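Local coordinates for hypothetical protein Atu0120 (Agrobacterium tumefaciens, PDB 2I6H) that is of unknown function but belongs to the bacterial DUF924 family and adopts an all-alpha fold, seen as a two-chain assembly, at residues A41-D44 and K45-D48; R60-D63 and A64-A68. One frame throughout, in Å; residues are numbered along the deposited sequence.

Contact 1: residues A41-D44 and K45-D48; sequences AGPD and KWFD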
# COMPACT_ATOMS: atom_id res chain seq x y z
N ALA A 41 -14.26 10.72 0.73
CA ALA A 41 -13.02 10.93 -0.02
C ALA A 41 -12.40 9.60 -0.45
O ALA A 41 -12.05 9.44 -1.63
CB ALA A 41 -12.02 11.77 0.81
N GLY A 42 -12.32 8.64 0.47
CA GLY A 42 -11.83 7.32 0.18
C GLY A 42 -10.32 7.20 -0.03
O GLY A 42 -9.57 8.21 -0.02
N PRO A 43 -9.86 5.94 -0.18
CA PRO A 43 -8.41 5.69 -0.28
C PRO A 43 -7.79 6.39 -1.47
O PRO A 43 -6.60 6.70 -1.41
CB PRO A 43 -8.31 4.15 -0.36
CG PRO A 43 -9.69 3.69 -0.86
CD PRO A 43 -10.64 4.69 -0.21
N ASP A 44 -8.58 6.71 -2.50
CA ASP A 44 -8.13 7.56 -3.60
C ASP A 44 -7.49 8.85 -3.07
O ASP A 44 -6.44 9.32 -3.57
CB ASP A 44 -9.32 7.90 -4.48
CG ASP A 44 -8.94 8.90 -5.59
OD1 ASP A 44 -7.91 8.65 -6.27
OD2 ASP A 44 -9.67 9.91 -5.75
N LYS A 45 -8.09 9.41 -2.03
CA LYS A 45 -7.55 10.64 -1.43
C LYS A 45 -6.65 10.36 -0.23
O LYS A 45 -5.73 11.14 0.02
CB LYS A 45 -8.65 11.63 -1.04
CG LYS A 45 -9.62 12.07 -2.15
CD LYS A 45 -8.87 12.63 -3.34
CE LYS A 45 -9.80 13.31 -4.33
NZ LYS A 45 -10.82 12.35 -4.81
N TRP A 46 -6.93 9.30 0.53
CA TRP A 46 -6.10 9.03 1.72
C TRP A 46 -4.65 8.76 1.33
O TRP A 46 -3.75 9.15 2.05
CB TRP A 46 -6.59 7.81 2.53
CG TRP A 46 -8.04 7.82 2.84
CD1 TRP A 46 -8.89 8.89 2.86
CD2 TRP A 46 -8.83 6.67 3.16
NE1 TRP A 46 -10.14 8.49 3.19
CE2 TRP A 46 -10.15 7.13 3.37
CE3 TRP A 46 -8.56 5.31 3.28
CZ2 TRP A 46 -11.20 6.26 3.72
CZ3 TRP A 46 -9.61 4.43 3.63
CH2 TRP A 46 -10.91 4.92 3.84
N PHE A 47 -4.44 8.08 0.19
CA PHE A 47 -3.13 7.48 -0.10
C PHE A 47 -2.42 8.01 -1.36
O PHE A 47 -1.46 7.40 -1.83
CB PHE A 47 -3.24 5.94 -0.20
CG PHE A 47 -3.86 5.28 1.01
CD1 PHE A 47 -3.37 5.51 2.31
CD2 PHE A 47 -4.95 4.45 0.86
CE1 PHE A 47 -3.97 4.90 3.44
CE2 PHE A 47 -5.56 3.84 1.96
CZ PHE A 47 -5.05 4.06 3.27
N ASP A 48 -2.89 9.12 -1.91
CA ASP A 48 -2.30 9.67 -3.12
C ASP A 48 -2.41 11.18 -3.08
O ASP A 48 -3.54 11.72 -3.10
CB ASP A 48 -3.02 9.10 -4.35
CG ASP A 48 -2.70 9.85 -5.62
OD1 ASP A 48 -1.50 10.12 -5.87
OD2 ASP A 48 -3.66 10.18 -6.37
O HOH W 1 -12.59 10.49 -3.95
O HOH W 2 -5.81 11.37 -5.43
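Ala-41, the last residue of helix 29-41, meets Lys-45 along the aliphatic part of its chain, the Ala-41 CB lying 3.8 Å from Lys-45 CG. Its carbonyl is tied to the same lysine through a water that donates to Ala-41 O and accepts from Lys-45 NZ. Gly-42 then leaves the helix with positive phi (73°) and at once caps the next one. Gly-42 O is gripped twice: Lys-45 N, 2.8 Å away, sits well above the carbonyl plane, whereas Trp-46 N approaches Gly-42 O closer to that plane, at 2.9 Å and on a straighter N-H path. The Trp-46 indole spreads beneath this peptide, with Gly-42 CA over its five-membered ring. Pro-43 adds to the packing over that face, its CD almost centred above the six-membered ring of Trp-46 and 3.9 Å from the centroid of that ring in a CH-pi contact. Pro-43 CB touches both the indole and Phe-47, lying 3.6 Å from Phe-47 CD2, while Phe-47 N donates to Pro-43 O. Asp-44, with CG anti to the backbone N (chi1 175°), lies alongside Lys-45, whose chain bends at chi2 and chi4 to bring NZ 2.9 Å from Asp-44 OD2, nearly along that C-O axis. Trp-46 NE1 donates to Trp-38 O, and the Trp-38 ring stacks on the indole; the second subunit packs on Pro-43 and Phe-47 through its His-164 and Leu-161. Gly-42 thus ends one helix and serves as N-cap of the next, with Pro-43 as the first residue of the short helix 43-46, which packs at the subunit interface.

Contact 2: residues R60-D63 and A64-A68; sequences RFRD and AHFAA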
# COMPACT_ATOMS: atom_id res chain seq x y z
N ARG A 60 -12.61 22.71 5.38
CA ARG A 60 -13.59 22.10 6.30
C ARG A 60 -13.12 22.15 7.78
O ARG A 60 -13.89 22.55 8.66
CB ARG A 60 -13.86 20.63 5.91
CG ARG A 60 -14.65 20.44 4.58
CD ARG A 60 -16.12 20.82 4.62
NE ARG A 60 -16.88 20.34 5.77
CZ ARG A 60 -17.56 19.19 5.87
NH1 ARG A 60 -17.59 18.31 4.87
NH2 ARG A 60 -18.24 18.93 6.99
N PHE A 61 -11.89 21.70 8.03
CA PHE A 61 -11.52 21.22 9.36
C PHE A 61 -10.31 21.87 10.02
O PHE A 61 -9.83 21.39 11.05
CB PHE A 61 -11.47 19.68 9.39
CG PHE A 61 -12.77 19.03 9.00
CD1 PHE A 61 -13.97 19.41 9.63
CD2 PHE A 61 -12.81 18.06 7.98
CE1 PHE A 61 -15.22 18.84 9.25
CE2 PHE A 61 -14.01 17.47 7.60
CZ PHE A 61 -15.24 17.86 8.23
N ARG A 62 -9.81 22.99 9.44
CA ARG A 62 -8.72 23.71 10.14
C ARG A 62 -9.11 24.04 11.58
O ARG A 62 -8.33 23.78 12.50
CB ARG A 62 -8.29 24.99 9.39
CG ARG A 62 -7.20 25.76 10.13
CD ARG A 62 -7.82 26.87 10.98
NE ARG A 62 -6.78 27.62 11.70
CZ ARG A 62 -6.90 28.07 12.95
NH1 ARG A 62 -5.86 28.70 13.51
NH2 ARG A 62 -8.04 27.93 13.64
N ASP A 63 -10.30 24.60 11.80
CA ASP A 63 -10.70 24.99 13.17
C ASP A 63 -10.75 23.79 14.11
O ASP A 63 -10.32 23.87 15.26
CB ASP A 63 -12.05 25.74 13.17
CG ASP A 63 -11.92 27.15 12.64
OD1 ASP A 63 -10.76 27.65 12.50
OD2 ASP A 63 -12.97 27.75 12.33
N ALA A 64 -11.29 22.68 13.59
CA ALA A 64 -11.37 21.43 14.34
C ALA A 64 -9.97 20.96 14.74
O ALA A 64 -9.77 20.51 15.90
CB ALA A 64 -12.10 20.38 13.54
N HIS A 65 -9.00 21.06 13.80
CA HIS A 65 -7.63 20.65 14.12
C HIS A 65 -7.14 21.41 15.36
O HIS A 65 -6.58 20.79 16.31
CB HIS A 65 -6.63 20.93 12.99
CG HIS A 65 -5.21 20.62 13.39
ND1 HIS A 65 -4.30 21.58 13.79
CD2 HIS A 65 -4.59 19.42 13.52
CE1 HIS A 65 -3.15 20.98 14.10
NE2 HIS A 65 -3.31 19.67 13.95
N PHE A 66 -7.31 22.73 15.31
CA PHE A 66 -6.83 23.56 16.41
C PHE A 66 -7.53 23.30 17.74
O PHE A 66 -6.87 23.28 18.79
CB PHE A 66 -6.74 25.03 15.99
CG PHE A 66 -5.53 25.30 15.13
CD1 PHE A 66 -4.28 25.62 15.73
CD2 PHE A 66 -5.60 25.18 13.76
CE1 PHE A 66 -3.12 25.82 14.94
CE2 PHE A 66 -4.46 25.41 12.97
CZ PHE A 66 -3.24 25.71 13.54
N ALA A 67 -8.83 23.04 17.68
CA ALA A 67 -9.60 22.69 18.89
C ALA A 67 -9.04 21.40 19.50
O ALA A 67 -8.83 21.31 20.71
CB ALA A 67 -11.10 22.52 18.57
N ALA A 68 -8.83 20.40 18.66
CA ALA A 68 -8.24 19.13 19.14
C ALA A 68 -6.87 19.38 19.79
O ALA A 68 -6.58 18.84 20.86
CB ALA A 68 -8.11 18.14 17.99
O HOH W 3 -13.50 22.91 11.68
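The guanidinium of Arg-62 lies flat on the ring of Phe-66, one helical turn on, with centres 3.9 Å apart and planes inclined by 19°. Arg-62 CZ sits nearest the rim of the ring, 3.3 Å from Phe-66 CD2, so the stack is offset rather than centred. The arginine chain runs out extended at chi1 (178°) and then bends at chi2, which brings the guanidinium over the ring. Its NH2 also donates to Asp-63 OD1 at 3.0 Å, on the anti side and about 20° out of the carboxylate plane; this salt bridge would restrain the rotation of the guanidinium over the ring. Beneath the side chains, His-65 N, Phe-66 N and Ala-67 N donate to Phe-61 O, Arg-62 O and Asp-63 O in turn. Near Phe-61, whose backbone departs from regular helical angles, a water accepts from Ala-64 N at 2.9 Å and donates to Arg-60 O, bridging the turn. Phe-61 and Ala-64 turn to helix 29-41, meeting Leu-30, and the Phe-61 ring meets Phe-37 edge-to-face. Ala-64 also touches Leu-89 of helix 80-97, whose Phe-93 packs against Arg-62 and His-65.

How the contacts relate
Contact 1 comes first along the chain, on the short helix 43-46, and contact 2 follows within the next helix, 51-69. Their centres are about 20 Å apart and their nearest atoms about 9 Å apart, so the two do not touch. Helix 51-69 nevertheless joins them: its Phe-53 packs against Ala-41 and Lys-45 of contact 1, and contact 2 lies further along the same helix. Helix 29-41 is a second shared element, ending at contact 1 and packing against Phe-61 and Ala-64 of contact 2. Both belong to the part of the chain that defines the DUF924 family, but contact 1 faces the second subunit, whereas no other chain of the assembly touches contact 2.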